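Local coordinates for protein putative drug/sodium antiporter (Escherichia coli, PDB 4Z3N) that probably works as a membrane antiporter of the MATE family, moving xenobiotics or the genotoxin colibactin across the bacterial cell membrane, at residues Met197-Met202 with Lys211-Ala216; Leu383-Ile388 with Gly442-Ala447. All coordinates share one frame; numbering follows the deposited sequence.

Interaction 1 (Met197-Met202 with Lys211-Ala216); sequences MLDPIM and KGVALA. With OLC ((2R)-2,3-dihydroxypropyl (9Z)-octadec-9-enoate), chain G.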
loop_
_atom_site.group_PDB
_atom_site.type_symbol
_atom_site.label_atom_id
_atom_site.label_comp_id
_atom_site.label_asym_id
_atom_site.label_seq_id
_atom_site.Cartn_x
_atom_site.Cartn_y
_atom_site.Cartn_z
ATOM N N MET A 197 4.648 4.502 24.681
ATOM C CA MET A 197 5.298 4.374 25.971
ATOM C C MET A 197 6.823 4.280 25.876
ATOM O O MET A 197 7.530 4.799 26.735
ATOM C CB MET A 197 4.737 3.158 26.695
ATOM C CG MET A 197 3.290 3.336 27.105
ATOM S SD MET A 197 2.468 1.816 27.660
ATOM C CE MET A 197 0.749 2.343 27.593
ATOM N N LEU A 198 7.326 3.629 24.831
ATOM C CA LEU A 198 8.754 3.349 24.729
ATOM C C LEU A 198 9.561 4.555 24.282
ATOM O O LEU A 198 10.661 4.779 24.785
ATOM C CB LEU A 198 9.013 2.187 23.772
ATOM C CG LEU A 198 8.664 0.781 24.259
ATOM C CD1 LEU A 198 9.041 -0.243 23.191
ATOM C CD2 LEU A 198 9.350 0.479 25.585
ATOM N N ASP A 199 9.030 5.312 23.327
ATOM C CA ASP A 199 9.687 6.528 22.843
ATOM C C ASP A 199 10.197 7.383 23.988
ATOM O O ASP A 199 11.340 7.837 23.959
ATOM C CB ASP A 199 8.737 7.368 21.989
ATOM C CG ASP A 199 8.878 7.088 20.514
ATOM O OD1 ASP A 199 9.763 6.281 20.147
ATOM O OD2 ASP A 199 8.106 7.674 19.719
ATOM N N PRO A 200 9.343 7.624 24.998
ATOM C CA PRO A 200 9.819 8.414 26.139
ATOM C C PRO A 200 10.958 7.703 26.887
ATOM O O PRO A 200 11.984 8.319 27.184
ATOM C CB PRO A 200 8.573 8.551 27.026
ATOM C CG PRO A 200 7.417 8.146 26.166
ATOM C CD PRO A 200 7.943 7.193 25.162
ATOM N N ILE A 201 10.783 6.411 27.153
ATOM C CA ILE A 201 11.759 5.644 27.924
ATOM C C ILE A 201 13.143 5.557 27.264
ATOM O O ILE A 201 14.158 5.423 27.948
ATOM C CB ILE A 201 11.257 4.217 28.177
ATOM C CG1 ILE A 201 9.878 4.232 28.829
ATOM C CG2 ILE A 201 12.221 3.450 29.049
ATOM C CD1 ILE A 201 9.283 2.847 28.929
ATOM N N MET A 202 13.191 5.616 25.940
ATOM C CA MET A 202 14.468 5.522 25.244
ATOM C C MET A 202 15.198 6.834 25.292
ATOM O O MET A 202 16.414 6.870 25.182
ATOM C CB MET A 202 14.277 5.097 23.789
ATOM C CG MET A 202 13.531 3.796 23.620
ATOM S SD MET A 202 14.468 2.395 24.244
ATOM C CE MET A 202 13.163 1.151 24.336
ATOM N N LYS A 211 18.052 7.391 17.800
ATOM C CA LYS A 211 18.173 5.937 17.726
ATOM C C LYS A 211 17.069 5.259 18.532
ATOM O O LYS A 211 16.375 4.380 18.015
ATOM C CB LYS A 211 19.550 5.477 18.220
ATOM C CG LYS A 211 20.695 5.751 17.231
ATOM C CD LYS A 211 22.037 5.181 17.720
ATOM C CE LYS A 211 22.433 5.739 19.086
ATOM N NZ LYS A 211 23.802 5.316 19.463
ATOM N N GLY A 212 16.893 5.689 19.781
ATOM C CA GLY A 212 15.846 5.169 20.646
ATOM C C GLY A 212 14.406 5.245 20.131
ATOM O O GLY A 212 13.633 4.302 20.343
ATOM N N VAL A 213 14.020 6.345 19.476
ATOM C CA VAL A 213 12.662 6.419 18.915
ATOM C C VAL A 213 12.528 5.410 17.761
ATOM O O VAL A 213 11.511 4.711 17.652
ATOM C CB VAL A 213 12.270 7.848 18.412
ATOM C CG1 VAL A 213 12.227 8.840 19.562
ATOM C CG2 VAL A 213 13.207 8.318 17.335
ATOM N N ALA A 214 13.562 5.337 16.920
ATOM C CA ALA A 214 13.652 4.287 15.917
ATOM C C ALA A 214 13.497 2.884 16.546
ATOM O O ALA A 214 12.677 2.087 16.089
ATOM C CB ALA A 214 14.952 4.392 15.175
ATOM N N LEU A 215 14.267 2.592 17.592
ATOM C CA LEU A 215 14.195 1.288 18.256
ATOM C C LEU A 215 12.841 1.052 18.940
ATOM O O LEU A 215 12.373 -0.093 19.044
ATOM C CB LEU A 215 15.322 1.133 19.291
ATOM C CG LEU A 215 15.176 -0.132 20.147
ATOM C CD1 LEU A 215 15.407 -1.394 19.295
ATOM C CD2 LEU A 215 16.076 -0.107 21.391
ATOM N N ALA A 216 12.213 2.125 19.413
ATOM C CA ALA A 216 10.879 1.999 20.006
ATOM C C ALA A 216 9.871 1.559 18.935
ATOM O O ALA A 216 9.043 0.677 19.169
ATOM C CB ALA A 216 10.448 3.306 20.653
HETATM C C18 OLC G . 15.588 1.316 12.782
HETATM C C17 OLC G . 15.630 0.564 14.108
HETATM C C16 OLC G . 16.861 -0.315 14.200
HETATM C C15 OLC G . 16.739 -1.322 15.322
HETATM C C13 OLC G . 18.676 -2.456 16.537
HETATM C C14 OLC G . 17.848 -2.368 15.255
#

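Interaction 2 (Leu383-Ile388 with Gly442-Ala447); sequences LPFVAI and GTFVAA. With OLC ((2R)-2,3-dihydroxypropyl (9Z)-octadec-9-enoate), chain B.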
loop_
_atom_site.group_PDB
_atom_site.type_symbol
_atom_site.label_atom_id
_atom_site.label_comp_id
_atom_site.label_asym_id
_atom_site.label_seq_id
_atom_site.Cartn_x
_atom_site.Cartn_y
_atom_site.Cartn_z
ATOM N N LEU A 383 -9.852 10.973 -8.124
ATOM C CA LEU A 383 -9.511 10.030 -7.063
ATOM C C LEU A 383 -10.531 8.894 -6.861
ATOM O O LEU A 383 -10.135 7.733 -6.789
ATOM C CB LEU A 383 -9.286 10.776 -5.751
ATOM C CG LEU A 383 -7.890 11.405 -5.654
ATOM C CD1 LEU A 383 -7.805 12.423 -4.542
ATOM C CD2 LEU A 383 -6.826 10.343 -5.448
ATOM N N PRO A 384 -11.834 9.212 -6.778
ATOM C CA PRO A 384 -12.838 8.157 -6.556
ATOM C C PRO A 384 -12.903 7.205 -7.758
ATOM O O PRO A 384 -13.216 6.011 -7.628
ATOM C CB PRO A 384 -14.144 8.937 -6.384
ATOM C CG PRO A 384 -13.873 10.318 -6.969
ATOM C CD PRO A 384 -12.421 10.563 -6.739
ATOM N N PHE A 385 -12.553 7.731 -8.926
ATOM C CA PHE A 385 -12.473 6.900 -10.118
ATOM C C PHE A 385 -11.304 5.905 -10.063
ATOM O O PHE A 385 -11.374 4.845 -10.676
ATOM C CB PHE A 385 -12.376 7.787 -11.358
ATOM C CG PHE A 385 -13.692 8.388 -11.761
ATOM C CD1 PHE A 385 -14.066 9.632 -11.291
ATOM C CD2 PHE A 385 -14.581 7.677 -12.578
ATOM C CE1 PHE A 385 -15.288 10.176 -11.635
ATOM C CE2 PHE A 385 -15.797 8.219 -12.937
ATOM C CZ PHE A 385 -16.153 9.475 -12.465
ATOM N N VAL A 386 -10.247 6.240 -9.314
ATOM C CA VAL A 386 -9.133 5.328 -9.069
ATOM C C VAL A 386 -9.629 4.007 -8.448
ATOM O O VAL A 386 -9.065 2.935 -8.699
ATOM C CB VAL A 386 -8.052 5.996 -8.145
ATOM C CG1 VAL A 386 -6.891 5.034 -7.824
ATOM C CG2 VAL A 386 -7.520 7.264 -8.778
ATOM N N ALA A 387 -10.696 4.081 -7.654
ATOM C CA ALA A 387 -11.247 2.890 -7.005
ATOM C C ALA A 387 -11.646 1.825 -8.012
ATOM O O ALA A 387 -11.532 0.630 -7.751
ATOM C CB ALA A 387 -12.431 3.252 -6.152
ATOM N N ILE A 388 -12.105 2.254 -9.176
ATOM C CA ILE A 388 -12.646 1.303 -10.137
ATOM C C ILE A 388 -11.563 0.356 -10.655
ATOM O O ILE A 388 -11.729 -0.869 -10.611
ATOM C CB ILE A 388 -13.350 2.042 -11.302
ATOM C CG1 ILE A 388 -14.572 2.801 -10.756
ATOM C CG2 ILE A 388 -13.800 1.051 -12.365
ATOM C CD1 ILE A 388 -14.906 4.051 -11.493
ATOM N N GLY A 442 -5.139 8.633 -17.456
ATOM C CA GLY A 442 -4.953 7.207 -17.277
ATOM C C GLY A 442 -5.969 6.578 -16.336
ATOM O O GLY A 442 -6.355 5.427 -16.517
ATOM N N THR A 443 -6.402 7.338 -15.331
ATOM C CA THR A 443 -7.400 6.873 -14.370
ATOM C C THR A 443 -8.745 6.667 -15.037
ATOM O O THR A 443 -9.552 5.829 -14.622
ATOM C CB THR A 443 -7.553 7.879 -13.173
ATOM O OG1 THR A 443 -6.454 7.711 -12.270
ATOM C CG2 THR A 443 -8.861 7.654 -12.401
ATOM N N PHE A 444 -9.016 7.452 -16.065
ATOM C CA PHE A 444 -10.322 7.318 -16.688
ATOM C C PHE A 444 -10.349 6.136 -17.653
ATOM O O PHE A 444 -11.231 5.293 -17.557
ATOM C CB PHE A 444 -10.737 8.649 -17.322
ATOM C CG PHE A 444 -11.044 9.702 -16.283
ATOM C CD1 PHE A 444 -12.177 9.590 -15.476
ATOM C CD2 PHE A 444 -10.169 10.752 -16.054
ATOM C CE1 PHE A 444 -12.448 10.536 -14.488
ATOM C CE2 PHE A 444 -10.432 11.699 -15.067
ATOM C CZ PHE A 444 -11.576 11.589 -14.288
ATOM N N VAL A 445 -9.343 6.034 -18.516
ATOM C CA VAL A 445 -9.198 4.897 -19.414
ATOM C C VAL A 445 -9.215 3.558 -18.640
ATOM O O VAL A 445 -9.962 2.634 -18.973
ATOM C CB VAL A 445 -7.893 5.041 -20.237
ATOM C CG1 VAL A 445 -7.748 3.921 -21.265
ATOM C CG2 VAL A 445 -7.886 6.366 -20.943
ATOM N N ALA A 446 -8.395 3.481 -17.598
ATOM C CA ALA A 446 -8.318 2.315 -16.734
ATOM C C ALA A 446 -9.652 1.990 -16.035
ATOM O O ALA A 446 -9.941 0.831 -15.734
ATOM C CB ALA A 446 -7.207 2.522 -15.698
ATOM N N ALA A 447 -10.466 3.008 -15.771
ATOM C CA ALA A 447 -11.775 2.786 -15.151
ATOM C C ALA A 447 -12.701 2.193 -16.200
ATOM O O ALA A 447 -13.488 1.303 -15.928
ATOM C CB ALA A 447 -12.336 4.069 -14.600
HETATM C C18 OLC B . -2.490 4.159 -6.051
HETATM C C10 OLC B . -5.459 11.726 -9.406
HETATM C C9 OLC B . -4.750 12.000 -8.292
HETATM C C17 OLC B . -3.013 5.548 -6.358
HETATM C C11 OLC B . -4.969 10.704 -10.414
HETATM C C8 OLC B . -4.698 13.429 -7.775
HETATM C C24 OLC B . 1.026 10.635 -14.320
HETATM C C16 OLC B . -2.990 5.764 -7.855
HETATM C C12 OLC B . -3.644 10.075 -10.004
HETATM C C7 OLC B . -3.930 13.534 -6.469
HETATM C C15 OLC B . -3.615 7.108 -8.208
HETATM C C13 OLC B . -3.680 8.571 -10.276
HETATM C C6 OLC B . -2.434 13.479 -6.716
HETATM C C14 OLC B . -2.813 7.771 -9.320
HETATM C C5 OLC B . -2.040 14.399 -7.853
HETATM C C4 OLC B . -0.699 13.962 -8.426
HETATM C C3 OLC B . -0.701 12.471 -8.702
HETATM C C2 OLC B . 0.415 12.071 -9.648
HETATM C C21 OLC B . -0.373 9.710 -12.475
HETATM C C1 OLC B . 0.016 10.822 -10.424
HETATM C C22 OLC B . 0.338 9.394 -13.779
HETATM O O19 OLC B . -0.735 9.983 -9.946
HETATM O O25 OLC B . 2.309 10.287 -14.801
HETATM O O23 OLC B . 1.309 8.389 -13.561
HETATM O O20 OLC B . 0.378 10.685 -11.772
#

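Interaction 1 (Met197-Met202 with Lys211-Ala216)
Met202 lies over Gly212, its CG 3.3 Å from Gly212 O and its CB 3.5 Å from Gly212 CA. Apolar packing makes up one part of the contact. With no side chain of its own, Gly212 lets CB and CG of the methionine rest directly on the backbone of the opposing helix. The methionine chain bends at its second torsion (chi2 -67°), which carries SD alongside the helix to Leu215 CD2, 4.1 Å away, the two side chains crossing at about a right angle. One turn further along, the methyl of Ala216 points at the other helix and meets Leu198 CB at 3.6 Å; small and compact, it suits a site where two backbones come close.

The arrangement is a helical hairpin. Helix 181-204 and helix 209-232 are consecutive, joined by a short turn, and these segments run antiparallel at 152°, with axes 8.2 Å apart. Pro200 kinks the first helix, since its nitrogen has no hydrogen to give to the turn before.

The polar part of the interface belongs to Asp199. Its carboxylate lies against small aliphatic groups, with OD1 3.1 Å from Ala216 CB and 3.2 Å from Val213 CA, while Val213 CG1 is 3.9 Å from the carboxylate carbon CG. No hydrogen bond crosses between the two segments, so OD1 makes only van der Waals contacts with the second helix. The other oxygen, OD2, comes close to Asp53 OD1 on helix 28-56. Ala52 and Trp56 of that helix also touch Asp199, whereas Phe208 in the connecting turn touches Met202.

Interaction 2 (Leu383-Ile388 with Gly442-Ala447)
Phe385 and Phe444 meet in an edge-to-face pair, the edge of Phe444 turned to the face of Phe385. Ring centroids are 5.1 Å apart and the planes stand at 56°, well short of perpendicular. Phe444 CE1 does the touching: it lies 3.6 Å above the Phe385 plane, offset toward the rim, and comes 3.7 Å from Phe385 CG. Flat aromatic rings suit the place because the edge of one can rest on the face of the other.

Beside the rings, Thr443 turns its methyl to the partner helix. With CG2 anti to the backbone N, the methyl sits 3.7 Å from Phe385 CB, and OG1 lies by the Val386 methyl CG2 and by C13 of a bound monoolein, the latter 3.5 Å away. Further along, Ala447 offers only a methyl, and the branched Ile388 packs against it: the CB atoms are 4.0 Å apart, and Ile388 CG2 lies 3.6 Å from Ala447 O.

The contact is largely apolar, with no hydrogen bond between the segments. Their axes run 8.4 Å apart in roughly the same direction, at 34°. Val386 CG1 reaches C15 of the same monoolein chain, which also passes Leu383.

Outside this shell, Phe341 of helix 326-358 makes a second edge-to-face pair with Phe385, and Tyr333 of that helix hydrogen-bonds Ile388 O. Arg412 of helix 402-413 touches Val386 and Thr443, while helix 286-322 meets Leu383 and Ala387, setting helix 382-399 within a bundle of transmembrane helices.

In the fold
Interaction 1 and interaction 2 lie on opposite sides of the chain's centre, with their own centres about 41 Å apart, and share no helix. Both are largely buried helix pairs, but interaction 2 is nearer the middle of the chain, about 17 Å from its centre to the chain's, against about 26 Å for interaction 1. Interaction 1 joins sequence neighbours running antiparallel; interaction 2 brings together helices with 53 residues between the two segments, running nearly in the same direction. Their chemistry differs too: 197-202 with 211-216 combines a glycine contact and a buried acid, whereas 383-388 with 442-447 has an aromatic pair. Monoolein lies beside both.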